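Local coordinates for endoglucanase (Thermotoga maritima, PDB 2FVG), which probably acts as an aminopeptidase of the M42 family, despite its endoglucanase name, with two divalent metal cations per subunit, at residues Val263-Asn268 and Ile326-Glu331; Lys54-Ser59 and Gly333-Val338; Cys172-Asp177 and Glu320-Leu325; Glu220-Gly225 and Trp235-Gly240. One frame throughout, in Å; residues are numbered along the deposited sequence.

Contact 1. Residues Val263-Asn268 and Ile326-Glu331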
loop_
_atom_site.group_PDB
_atom_site.type_symbol
_atom_site.label_atom_id
_atom_site.label_comp_id
_atom_site.label_asym_id
_atom_site.label_seq_id
_atom_site.Cartn_x
_atom_site.Cartn_y
_atom_site.Cartn_z
ATOM N N VAL A 263 -1.334 6.865 -20.867
ATOM C CA VAL A 263 -0.184 7.580 -21.413
ATOM C C VAL A 263 -0.602 8.890 -22.070
ATOM O O VAL A 263 0.014 9.931 -21.837
ATOM C CB VAL A 263 0.568 6.714 -22.449
ATOM C CG1 VAL A 263 1.499 7.576 -23.315
ATOM C CG2 VAL A 263 1.306 5.614 -21.757
ATOM N N ASP A 264 -1.639 8.841 -22.893
ATOM C CA ASP A 264 -2.099 10.056 -23.578
ATOM C C ASP A 264 -2.618 11.092 -22.574
ATOM O O ASP A 264 -2.324 12.272 -22.697
ATOM C CB ASP A 264 -3.121 9.700 -24.642
ATOM C CG ASP A 264 -2.499 8.930 -25.807
ATOM O OD1 ASP A 264 -1.281 8.649 -25.756
ATOM O OD2 ASP A 264 -3.219 8.615 -26.780
ATOM N N THR A 265 -3.333 10.632 -21.548
ATOM C CA THR A 265 -3.858 11.499 -20.485
ATOM C C THR A 265 -2.709 12.225 -19.799
ATOM O O THR A 265 -2.790 13.422 -19.513
ATOM C CB THR A 265 -4.634 10.673 -19.434
ATOM O OG1 THR A 265 -5.762 10.048 -20.056
ATOM C CG2 THR A 265 -5.121 11.547 -18.290
ATOM N N ALA A 266 -1.642 11.489 -19.525
ATOM C CA ALA A 266 -0.439 12.050 -18.929
ATOM C C ALA A 266 0.179 13.115 -19.837
ATOM O O ALA A 266 0.407 14.249 -19.399
ATOM C CB ALA A 266 0.554 10.960 -18.664
ATOM N N LYS A 267 0.430 12.748 -21.100
ATOM C CA LYS A 267 1.054 13.649 -22.067
ATOM C C LYS A 267 0.239 14.904 -22.317
ATOM O O LYS A 267 0.801 15.980 -22.441
ATOM C CB LYS A 267 1.321 12.931 -23.403
ATOM C CG LYS A 267 2.450 11.899 -23.327
ATOM C CD LYS A 267 2.460 10.868 -24.468
ATOM C CE LYS A 267 2.581 11.467 -25.860
ATOM N NZ LYS A 267 2.611 10.383 -26.889
ATOM N N ASN A 268 -1.080 14.766 -22.393
ATOM C CA ASN A 268 -1.954 15.908 -22.677
ATOM C C ASN A 268 -2.183 16.788 -21.456
ATOM O O ASN A 268 -2.675 17.910 -21.584
ATOM C CB ASN A 268 -3.288 15.458 -23.282
ATOM C CG ASN A 268 -3.123 14.759 -24.632
ATOM O OD1 ASN A 268 -2.072 14.833 -25.279
ATOM N ND2 ASN A 268 -4.184 14.094 -25.072
ATOM N N ILE A 326 -4.374 10.205 -11.536
ATOM C CA ILE A 326 -5.556 9.483 -11.096
ATOM C C ILE A 326 -6.775 10.426 -11.145
ATOM O O ILE A 326 -7.846 10.035 -11.588
ATOM C CB ILE A 326 -5.400 8.954 -9.631
ATOM C CG1 ILE A 326 -4.272 7.912 -9.491
ATOM C CG2 ILE A 326 -6.703 8.357 -9.125
ATOM C CD1 ILE A 326 -4.380 6.743 -10.458
ATOM N N LYS A 327 -6.609 11.673 -10.719
ATOM C CA LYS A 327 -7.738 12.585 -10.692
ATOM C C LYS A 327 -8.290 12.861 -12.102
ATOM O O LYS A 327 -9.506 12.853 -12.301
ATOM C CB LYS A 327 -7.386 13.877 -9.967
ATOM C CG LYS A 327 -8.586 14.725 -9.701
ATOM C CD LYS A 327 -8.227 16.032 -9.057
ATOM C CE LYS A 327 -9.499 16.803 -8.787
ATOM N NZ LYS A 327 -9.264 18.045 -8.006
ATOM N N VAL A 328 -7.396 13.083 -13.065
ATOM C CA VAL A 328 -7.780 13.319 -14.460
ATOM C C VAL A 328 -8.410 12.070 -15.078
ATOM O O VAL A 328 -9.415 12.172 -15.763
ATOM C CB VAL A 328 -6.604 13.799 -15.335
ATOM C CG1 VAL A 328 -7.124 14.217 -16.731
ATOM C CG2 VAL A 328 -5.917 14.984 -14.685
ATOM N N LEU A 329 -7.863 10.885 -14.804
ATOM C CA LEU A 329 -8.467 9.652 -15.334
ATOM C C LEU A 329 -9.906 9.472 -14.845
ATOM O O LEU A 329 -10.772 9.010 -15.600
ATOM C CB LEU A 329 -7.624 8.427 -15.010
ATOM C CG LEU A 329 -6.298 8.387 -15.763
ATOM C CD1 LEU A 329 -5.374 7.354 -15.169
ATOM C CD2 LEU A 329 -6.563 8.113 -17.231
ATOM N N VAL A 330 -10.139 9.851 -13.585
ATOM C CA VAL A 330 -11.444 9.770 -12.949
ATOM C C VAL A 330 -12.450 10.818 -13.480
ATOM O O VAL A 330 -13.604 10.503 -13.747
ATOM C CB VAL A 330 -11.294 9.854 -11.427
ATOM C CG1 VAL A 330 -12.649 10.081 -10.730
ATOM C CG2 VAL A 330 -10.645 8.576 -10.921
ATOM N N GLU A 331 -11.997 12.049 -13.649
ATOM C CA GLU A 331 -12.872 13.105 -14.088
ATOM C C GLU A 331 -13.240 13.024 -15.552
ATOM O O GLU A 331 -14.354 13.354 -15.904
ATOM C CB GLU A 331 -12.311 14.480 -13.709
ATOM C CG GLU A 331 -12.244 14.660 -12.198
ATOM C CD GLU A 331 -12.076 16.096 -11.787
ATOM O OE1 GLU A 331 -11.320 16.808 -12.477
ATOM O OE2 GLU A 331 -12.688 16.512 -10.775
#
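No ring, amide or carboxylate takes part where T265 meets V328 and L329; the touching groups are aliphatic branches and one hydroxyl. The methyl CG2 of T265 lies 3.7 Å from CG1 of V328, and the two side chains lie side by side, pointing opposite ways. L329 comes at a slant, its CD2 methyl 3.5 Å from OG1 and 3.9 Å from CG2 of T265, and so touches both branches of the threonine. At V328, CG1 is the branch anti to the backbone N (chi1 -172°), which brings it to the threonine methyl. The two segments belong to helix 256-268 and helix 316-332, neighbours on one face of the mixed sheet in an alpha/beta fold. Threonine suits this buried spot because it is short and because its hydroxyl is satisfied within its own helix: OG1 sits anti to the carbonyl carbon (chi1 -62°) and bonds to O of T261, one turn back. Valine and leucine suit the facing positions because both meet T265 with apolar methyls. L329 also rests on I217 and I300 of the sheet below, while L325, one turn earlier on the same helix, packs on T265 and A266.

Contact 2. Residues Lys54-Ser59 and Gly333-Val338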
loop_
_atom_site.group_PDB
_atom_site.type_symbol
_atom_site.label_atom_id
_atom_site.label_comp_id
_atom_site.label_asym_id
_atom_site.label_seq_id
_atom_site.Cartn_x
_atom_site.Cartn_y
_atom_site.Cartn_z
ATOM N N LYS A 54 -22.004 3.013 -15.951
ATOM C CA LYS A 54 -20.734 2.293 -15.872
ATOM C C LYS A 54 -20.047 2.653 -14.557
ATOM O O LYS A 54 -20.325 3.691 -13.946
ATOM C CB LYS A 54 -19.847 2.618 -17.074
ATOM C CG LYS A 54 -20.492 2.252 -18.414
ATOM C CD LYS A 54 -19.843 2.941 -19.602
ATOM C CE LYS A 54 -20.571 2.591 -20.884
ATOM N NZ LYS A 54 -20.044 3.354 -22.054
ATOM N N LYS A 55 -19.163 1.774 -14.107
ATOM C CA LYS A 55 -18.472 1.967 -12.854
ATOM C C LYS A 55 -16.961 1.840 -13.041
ATOM O O LYS A 55 -16.495 0.952 -13.750
ATOM C CB LYS A 55 -18.981 0.940 -11.865
ATOM C CG LYS A 55 -20.428 1.166 -11.446
ATOM C CD LYS A 55 -21.104 -0.085 -10.955
ATOM C CE LYS A 55 -21.404 -1.019 -12.135
ATOM N NZ LYS A 55 -22.115 -2.225 -11.653
ATOM N N LEU A 56 -16.207 2.752 -12.432
ATOM C CA LEU A 56 -14.756 2.684 -12.457
ATOM C C LEU A 56 -14.348 2.246 -11.069
ATOM O O LEU A 56 -14.890 2.722 -10.083
ATOM C CB LEU A 56 -14.139 4.043 -12.757
ATOM C CG LEU A 56 -12.615 4.234 -12.641
ATOM C CD1 LEU A 56 -11.830 3.455 -13.671
ATOM C CD2 LEU A 56 -12.290 5.707 -12.798
ATOM N N LEU A 57 -13.398 1.335 -10.997
ATOM C CA LEU A 57 -12.870 0.874 -9.707
ATOM C C LEU A 57 -11.414 1.345 -9.568
ATOM O O LEU A 57 -10.604 1.115 -10.460
ATOM C CB LEU A 57 -12.932 -0.645 -9.670
ATOM C CG LEU A 57 -12.209 -1.434 -8.573
ATOM C CD1 LEU A 57 -12.755 -1.126 -7.225
ATOM C CD2 LEU A 57 -12.345 -2.928 -8.847
ATOM N N VAL A 58 -11.075 2.007 -8.466
ATOM C CA VAL A 58 -9.693 2.476 -8.250
ATOM C C VAL A 58 -9.258 1.878 -6.926
ATOM O O VAL A 58 -9.898 2.134 -5.919
ATOM C CB VAL A 58 -9.618 4.023 -8.221
ATOM C CG1 VAL A 58 -8.174 4.510 -7.989
ATOM C CG2 VAL A 58 -10.158 4.605 -9.524
ATOM N N SER A 59 -8.195 1.076 -6.893
ATOM C CA SER A 59 -7.851 0.458 -5.604
ATOM C C SER A 59 -6.398 0.582 -5.085
ATOM O O SER A 59 -5.467 0.767 -5.859
ATOM C CB SER A 59 -8.280 -1.013 -5.606
ATOM O OG SER A 59 -7.475 -1.741 -6.484
ATOM N N GLY A 333 -13.105 10.090 -17.579
ATOM C CA GLY A 333 -13.817 8.852 -17.891
ATOM C C GLY A 333 -13.452 8.176 -19.215
ATOM O O GLY A 333 -14.052 7.179 -19.588
ATOM N N LYS A 334 -12.458 8.705 -19.919
ATOM C CA LYS A 334 -12.015 8.126 -21.184
ATOM C C LYS A 334 -11.547 6.686 -21.005
ATOM O O LYS A 334 -11.716 5.856 -21.891
ATOM C CB LYS A 334 -10.909 8.990 -21.791
ATOM C CG LYS A 334 -11.465 10.286 -22.424
ATOM C CD LYS A 334 -10.371 11.224 -22.895
ATOM N N ILE A 335 -10.990 6.390 -19.838
ATOM C CA ILE A 335 -10.502 5.063 -19.551
ATOM C C ILE A 335 -11.659 4.061 -19.477
ATOM O O ILE A 335 -11.494 2.887 -19.789
ATOM C CB ILE A 335 -9.604 5.063 -18.286
ATOM C CG1 ILE A 335 -8.651 3.865 -18.320
ATOM C CG2 ILE A 335 -10.443 5.207 -16.982
ATOM C CD1 ILE A 335 -7.740 3.746 -17.111
ATOM N N VAL A 336 -12.835 4.536 -19.082
ATOM C CA VAL A 336 -14.024 3.697 -19.020
ATOM C C VAL A 336 -14.608 3.575 -20.427
ATOM O O VAL A 336 -14.967 2.489 -20.869
ATOM C CB VAL A 336 -15.094 4.270 -18.043
ATOM C CG1 VAL A 336 -16.417 3.570 -18.222
ATOM C CG2 VAL A 336 -14.625 4.182 -16.580
ATOM N N GLU A 337 -14.674 4.692 -21.137
ATOM C CA GLU A 337 -15.229 4.709 -22.482
ATOM C C GLU A 337 -14.460 3.831 -23.490
ATOM O O GLU A 337 -15.078 3.242 -24.374
ATOM C CB GLU A 337 -15.347 6.159 -22.967
ATOM C CG GLU A 337 -16.297 6.981 -22.097
ATOM C CD GLU A 337 -16.174 8.485 -22.293
ATOM O OE1 GLU A 337 -15.284 8.936 -23.048
ATOM O OE2 GLU A 337 -16.977 9.229 -21.681
ATOM N N VAL A 338 -13.139 3.713 -23.349
ATOM C CA VAL A 338 -12.349 2.914 -24.303
ATOM C C VAL A 338 -12.563 1.385 -24.250
ATOM O O VAL A 338 -12.176 0.671 -25.177
ATOM C CB VAL A 338 -10.801 3.226 -24.277
ATOM C CG1 VAL A 338 -10.513 4.646 -24.783
ATOM C CG2 VAL A 338 -10.185 2.982 -22.900
#
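V336 sits between K54 and L56, giving one methyl to each. Its CG1 lies 3.7 Å from CB of K54 and again 3.7 Å from CD of K54, so it fits against the extended aliphatic run of the lysine. The other methyl, CG2, is 3.9 Å from CB of L56. With CG1 anti to the backbone N (chi1 167°), the valine fork straddles the two residues, which a beta-branched side chain does well. Next to it, the L56 side chain meets I335 at about a right angle, CD1 of L56 4.0 Å from CG2 of I335. Lysine suits the corner leading into the strand: its methylenes supply the apolar surface while NZ travels on to bond OG of S340, near the C-terminus. That same hydroxyl also bonds O of V336, so the chain end is tied to both partners. G333 stands at the junction of the two helices. Its positive phi of 73°, easy for a residue without a side chain, lets it close helix 316-332 and stand at the N-cap of helix 334-337, where its O accepts from N of V336 and from N of E337. E337 is held in turn by Y187 through OE2. I335 also reaches I258 and I262 of helix 256-268, and it touches I217 of strand 215-224. Strand 55-61 itself runs between strands 187-194 and 215-224, parallel to both, and the C-terminal helix covers its beginning, with V336 also lying on Y187, T214 and C215.

Contact 3. Residues Cys172-Asp177 and Glu320-Leu325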
loop_
_atom_site.group_PDB
_atom_site.type_symbol
_atom_site.label_atom_id
_atom_site.label_comp_id
_atom_site.label_asym_id
_atom_site.label_seq_id
_atom_site.Cartn_x
_atom_site.Cartn_y
_atom_site.Cartn_z
ATOM N N CYS A 172 -2.671 4.376 -0.891
ATOM C CA CYS A 172 -3.849 4.725 -0.066
ATOM C C CYS A 172 -3.945 6.234 0.122
ATOM O O CYS A 172 -5.024 6.818 0.017
ATOM C CB CYS A 172 -3.765 4.111 1.327
ATOM S SG CYS A 172 -3.886 2.318 1.447
ATOM N N SER A 173 -2.802 6.853 0.404
ATOM C CA SER A 173 -2.712 8.290 0.628
ATOM C C SER A 173 -3.112 9.065 -0.644
ATOM O O SER A 173 -3.808 10.089 -0.582
ATOM C CB SER A 173 -1.278 8.616 1.074
ATOM O OG SER A 173 -1.098 10.005 1.261
ATOM N N VAL A 174 -2.681 8.559 -1.792
ATOM C CA VAL A 174 -3.022 9.135 -3.083
ATOM C C VAL A 174 -4.536 9.186 -3.256
ATOM O O VAL A 174 -5.060 10.201 -3.675
ATOM C CB VAL A 174 -2.394 8.368 -4.271
ATOM C CG1 VAL A 174 -2.899 8.930 -5.611
ATOM C CG2 VAL A 174 -0.894 8.468 -4.229
ATOM N N LEU A 175 -5.219 8.087 -2.928
ATOM C CA LEU A 175 -6.675 7.980 -3.065
ATOM C C LEU A 175 -7.385 8.942 -2.149
ATOM O O LEU A 175 -8.313 9.615 -2.572
ATOM C CB LEU A 175 -7.163 6.560 -2.799
ATOM C CG LEU A 175 -6.609 5.455 -3.712
ATOM C CD1 LEU A 175 -7.488 4.238 -3.598
ATOM C CD2 LEU A 175 -6.538 5.903 -5.154
ATOM N N ILE A 176 -6.943 8.991 -0.893
ATOM C CA ILE A 176 -7.476 9.939 0.086
ATOM C C ILE A 176 -7.272 11.382 -0.379
ATOM O O ILE A 176 -8.163 12.214 -0.193
ATOM C CB ILE A 176 -6.810 9.763 1.452
ATOM C CG1 ILE A 176 -7.060 8.355 1.983
ATOM C CG2 ILE A 176 -7.348 10.782 2.459
ATOM C CD1 ILE A 176 -6.347 8.080 3.310
ATOM N N ASP A 177 -6.111 11.680 -0.977
ATOM C CA ASP A 177 -5.821 13.048 -1.454
ATOM C C ASP A 177 -6.651 13.422 -2.674
ATOM O O ASP A 177 -6.991 14.589 -2.851
ATOM C CB ASP A 177 -4.322 13.262 -1.759
ATOM C CG ASP A 177 -3.464 13.402 -0.492
ATOM O OD1 ASP A 177 -3.983 13.259 0.649
ATOM O OD2 ASP A 177 -2.250 13.654 -0.648
ATOM N N GLU A 320 2.785 13.557 -6.239
ATOM C CA GLU A 320 1.842 14.571 -6.693
ATOM C C GLU A 320 1.364 14.324 -8.102
ATOM O O GLU A 320 0.209 14.600 -8.428
ATOM C CB GLU A 320 2.455 15.975 -6.618
ATOM C CG GLU A 320 2.482 16.551 -5.226
ATOM C CD GLU A 320 1.082 16.707 -4.642
ATOM O OE1 GLU A 320 0.222 17.312 -5.325
ATOM O OE2 GLU A 320 0.848 16.227 -3.502
ATOM N N ASN A 321 2.265 13.843 -8.948
ATOM C CA ASN A 321 1.922 13.546 -10.330
ATOM C C ASN A 321 1.048 12.315 -10.467
ATOM O O ASN A 321 0.217 12.236 -11.384
ATOM C CB ASN A 321 3.177 13.444 -11.160
ATOM C CG ASN A 321 3.747 14.784 -11.455
ATOM O OD1 ASN A 321 3.036 15.668 -11.929
ATOM N ND2 ASN A 321 5.031 14.956 -11.187
ATOM N N THR A 322 1.257 11.355 -9.570
ATOM C CA THR A 322 0.418 10.163 -9.502
ATOM C C THR A 322 -1.006 10.595 -9.136
ATOM O O THR A 322 -1.977 10.198 -9.796
ATOM C CB THR A 322 0.917 9.192 -8.444
ATOM O OG1 THR A 322 2.292 8.899 -8.695
ATOM C CG2 THR A 322 0.109 7.871 -8.495
ATOM N N LYS A 323 -1.126 11.415 -8.091
ATOM C CA LYS A 323 -2.408 11.952 -7.663
ATOM C C LYS A 323 -3.056 12.753 -8.803
ATOM O O LYS A 323 -4.258 12.626 -9.042
ATOM C CB LYS A 323 -2.215 12.837 -6.429
ATOM C CG LYS A 323 -3.479 13.553 -5.965
ATOM C CD LYS A 323 -3.199 14.754 -5.071
ATOM C CE LYS A 323 -2.835 16.008 -5.878
ATOM N NZ LYS A 323 -2.631 17.218 -5.008
ATOM N N LYS A 324 -2.282 13.592 -9.498
ATOM C CA LYS A 324 -2.830 14.367 -10.621
ATOM C C LYS A 324 -3.386 13.443 -11.694
ATOM O O LYS A 324 -4.488 13.631 -12.162
ATOM C CB LYS A 324 -1.779 15.272 -11.266
ATOM C CG LYS A 324 -1.487 16.602 -10.579
ATOM C CD LYS A 324 -0.523 17.405 -11.463
ATOM C CE LYS A 324 -0.114 18.744 -10.863
ATOM N NZ LYS A 324 0.741 18.594 -9.657
ATOM N N LEU A 325 -2.605 12.445 -12.084
ATOM C CA LEU A 325 -2.999 11.476 -13.110
ATOM C C LEU A 325 -4.271 10.695 -12.762
ATOM O O LEU A 325 -5.137 10.532 -13.605
ATOM C CB LEU A 325 -1.842 10.509 -13.414
ATOM C CG LEU A 325 -1.995 9.524 -14.570
ATOM C CD1 LEU A 325 -2.374 10.240 -15.883
ATOM C CD2 LEU A 325 -0.724 8.713 -14.741
HETATM O O HOH W 1 -1.502 15.961 -1.556
#
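V174 and K323 bring their backbones together where helical segments 172-177 and 320-325 pass with their axes 9.4 Å apart and a signed crossing angle of -53°, a common value for packed helices, here two that flank the sheet of an alpha/beta fold. The CA atoms of this pair are 5.4 Å apart, so the valine methyl meets backbone: CG1 of V174 is 3.7 Å from CA of K323. Valine, with no long chain, suits the spot where the two backbones come nearest. CG1 also lies 4.3 Å from CG2 of T322, a threonine whose OG1 is bonded to O of D318 in its own helix and to OG1 of T302 on the sheet. One turn on from V174, CB of D177 touches CD of K323 at 3.8 Å. The lysine leaves with CG anti to its N (chi1 175°) and then bends at chi3 (82°), turning NZ back along its own helix to E320. There NZ meets OE1 at 2.9 Å in an i to i+3 salt bridge, on the syn lone pair of the carboxylate. A water donates to OD2 of D177 at 2.6 Å and to OE2 of E320; these two bonds and the nearby lysine probably ease the like charges of D177 and E320. OD2 of D177 is further held by the hydroxyl of Y319, which also bonds S173. Beyond this, helix 166-180 packs on helices 4-9 and 18-28 through S173, C172 and I176, while L325 of the partner helix turns the other way, to helix 256-268.

Contact 4. Residues Glu220-Gly225 and Trp235-Gly240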
loop_
_atom_site.group_PDB
_atom_site.type_symbol
_atom_site.label_atom_id
_atom_site.label_comp_id
_atom_site.label_asym_id
_atom_site.label_seq_id
_atom_site.Cartn_x
_atom_site.Cartn_y
_atom_site.Cartn_z
ATOM N N GLU A 220 -0.347 1.361 -7.161
ATOM C CA GLU A 220 0.666 0.688 -6.368
ATOM C C GLU A 220 1.908 1.548 -6.194
ATOM O O GLU A 220 1.982 2.695 -6.693
ATOM C CB GLU A 220 1.042 -0.643 -7.015
ATOM C CG GLU A 220 -0.105 -1.647 -6.976
ATOM C CD GLU A 220 0.259 -3.015 -7.510
ATOM O OE1 GLU A 220 1.302 -3.132 -8.211
ATOM O OE2 GLU A 220 -0.515 -3.977 -7.232
ATOM N N THR A 221 2.848 0.999 -5.444
ATOM C CA THR A 221 4.153 1.575 -5.206
ATOM C C THR A 221 5.111 0.487 -5.686
ATOM O O THR A 221 4.889 -0.700 -5.427
ATOM C CB THR A 221 4.345 1.950 -3.729
ATOM O OG1 THR A 221 3.338 2.905 -3.363
ATOM C CG2 THR A 221 5.710 2.609 -3.505
ATOM N N THR A 222 6.103 0.862 -6.487
ATOM C CA THR A 222 7.052 -0.116 -7.030
ATOM C C THR A 222 8.407 0.233 -6.422
ATOM O O THR A 222 8.886 1.347 -6.612
ATOM C CB THR A 222 7.077 -0.093 -8.595
ATOM O OG1 THR A 222 8.050 -1.027 -9.076
ATOM C CG2 THR A 222 7.421 1.306 -9.144
ATOM N N THR A 223 9.013 -0.707 -5.693
ATOM C CA THR A 223 10.249 -0.411 -4.986
ATOM C C THR A 223 11.497 -1.023 -5.607
ATOM O O THR A 223 11.577 -2.236 -5.812
ATOM C CB THR A 223 10.186 -0.801 -3.452
ATOM O OG1 THR A 223 8.977 -0.310 -2.843
ATOM C CG2 THR A 223 11.384 -0.209 -2.699
ATOM N N ALA A 224 12.468 -0.160 -5.889
ATOM C CA ALA A 224 13.765 -0.551 -6.438
ATOM C C ALA A 224 14.838 -0.612 -5.341
ATOM O O ALA A 224 14.679 -0.047 -4.256
ATOM C CB ALA A 224 14.180 0.446 -7.532
ATOM N N GLY A 225 15.937 -1.295 -5.635
ATOM C CA GLY A 225 17.044 -1.403 -4.694
ATOM C C GLY A 225 16.908 -2.540 -3.716
ATOM O O GLY A 225 17.549 -2.533 -2.667
ATOM N N TRP A 235 18.857 1.136 -15.287
ATOM C CA TRP A 235 17.696 0.530 -15.964
ATOM C C TRP A 235 16.617 0.099 -14.946
ATOM O O TRP A 235 16.338 -1.081 -14.763
ATOM C CB TRP A 235 18.127 -0.641 -16.869
ATOM C CG TRP A 235 19.382 -0.346 -17.645
ATOM C CD1 TRP A 235 20.618 -0.909 -17.452
ATOM C CD2 TRP A 235 19.543 0.618 -18.697
ATOM N NE1 TRP A 235 21.532 -0.372 -18.329
ATOM C CE2 TRP A 235 20.904 0.570 -19.104
ATOM C CE3 TRP A 235 18.674 1.510 -19.340
ATOM C CZ2 TRP A 235 21.414 1.383 -20.132
ATOM C CZ3 TRP A 235 19.184 2.322 -20.373
ATOM C CH2 TRP A 235 20.541 2.249 -20.752
ATOM N N ALA A 236 16.014 1.079 -14.289
ATOM C CA ALA A 236 14.996 0.826 -13.277
ATOM C C ALA A 236 13.991 1.957 -13.285
ATOM O O ALA A 236 14.163 2.914 -14.031
ATOM C CB ALA A 236 15.650 0.707 -11.903
ATOM N N THR A 237 12.939 1.826 -12.478
ATOM C CA THR A 237 11.921 2.843 -12.326
ATOM C C THR A 237 12.557 3.853 -11.378
ATOM O O THR A 237 12.969 3.495 -10.265
ATOM C CB THR A 237 10.634 2.260 -11.706
ATOM O OG1 THR A 237 10.267 1.069 -12.406
ATOM C CG2 THR A 237 9.498 3.258 -11.803
ATOM N N HIS A 238 12.654 5.108 -11.794
ATOM C CA HIS A 238 13.369 6.069 -10.950
ATOM C C HIS A 238 12.602 7.116 -10.200
ATOM O O HIS A 238 11.603 7.637 -10.685
ATOM C CB HIS A 238 14.456 6.756 -11.765
ATOM C CG HIS A 238 15.416 5.794 -12.387
ATOM N ND1 HIS A 238 16.182 4.918 -11.638
ATOM C CD2 HIS A 238 15.745 5.576 -13.681
ATOM C CE1 HIS A 238 16.930 4.193 -12.449
ATOM N NE2 HIS A 238 16.688 4.576 -13.692
ATOM N N LEU A 239 13.109 7.442 -9.009
ATOM C CA LEU A 239 12.567 8.536 -8.206
ATOM C C LEU A 239 12.750 9.808 -9.019
ATOM O O LEU A 239 13.818 10.033 -9.584
ATOM C CB LEU A 239 13.327 8.672 -6.882
ATOM C CG LEU A 239 13.220 7.597 -5.791
ATOM C CD1 LEU A 239 14.096 7.970 -4.639
ATOM C CD2 LEU A 239 11.810 7.464 -5.309
ATOM N N GLY A 240 11.702 10.611 -9.121
ATOM C CA GLY A 240 11.787 11.874 -9.838
ATOM C C GLY A 240 11.305 11.847 -11.275
ATOM O O GLY A 240 10.968 12.897 -11.823
#
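The methyls of T222 and T237 meet end on, CG2 of T222 standing 3.9 Å from CG2 of T237. The two threonines put their methyls there by different rotations. In T222 chi1 is 178°, with OG1 anti to the backbone N and the methyl between N and the carbonyl carbon; in T237 chi1 is -49° and it is the methyl that lies anti to N. The second rotation places OG1 of T237 beside the backbone N, where it bonds O of R277, so the buried hydroxyl is satisfied. Threonine serves both places, pairing a methyl for packing with a hydroxyl. Two residues along the strand, A224 also directs its CB to the loop, 4.3 Å from O of T237, where a small side chain accepts the nearness of a backbone carbonyl. Within the loop, O of A236 sits 3.0 Å above the plane of the H238 ring, near its rim, and NE2 of that ring bonds O of K234. G240 gives its N to OD2 of D318. Strand 215-224 is paired with strand 297-306, and the loop folds back over its end. At the other end of segment 220-225, E220 is a predicted metal ligand and bonds H61, another one: a site on strand 215-224 of a parallel stretch of sheet, consistent with the two-metal centre of M42 peptidases.

In the fold
The four contacts gather round the mixed sheet. Contacts 1 and 3 share helix 316-332, their centres 12 Å apart, and I326 of contact 1 packs on V174 of contact 3. Contact 2 follows, since helix 334-337 comes right after helix 316-332; its centre is also 12 Å from contact 1, which it touches through L56 and V330. Contact 4 lies about 26 Å from contact 2, centre to centre, yet strands 55-61 and 215-224 are neighbours. Along the chain contact 2 encloses the rest, contact 4 falls inside contact 3, and contacts 1 and 3 cross. The C-terminal helices thus pack against early (54-59), middle (172-177) and late (263-268) parts of the chain, while contact 4 holds a predicted metal ligand.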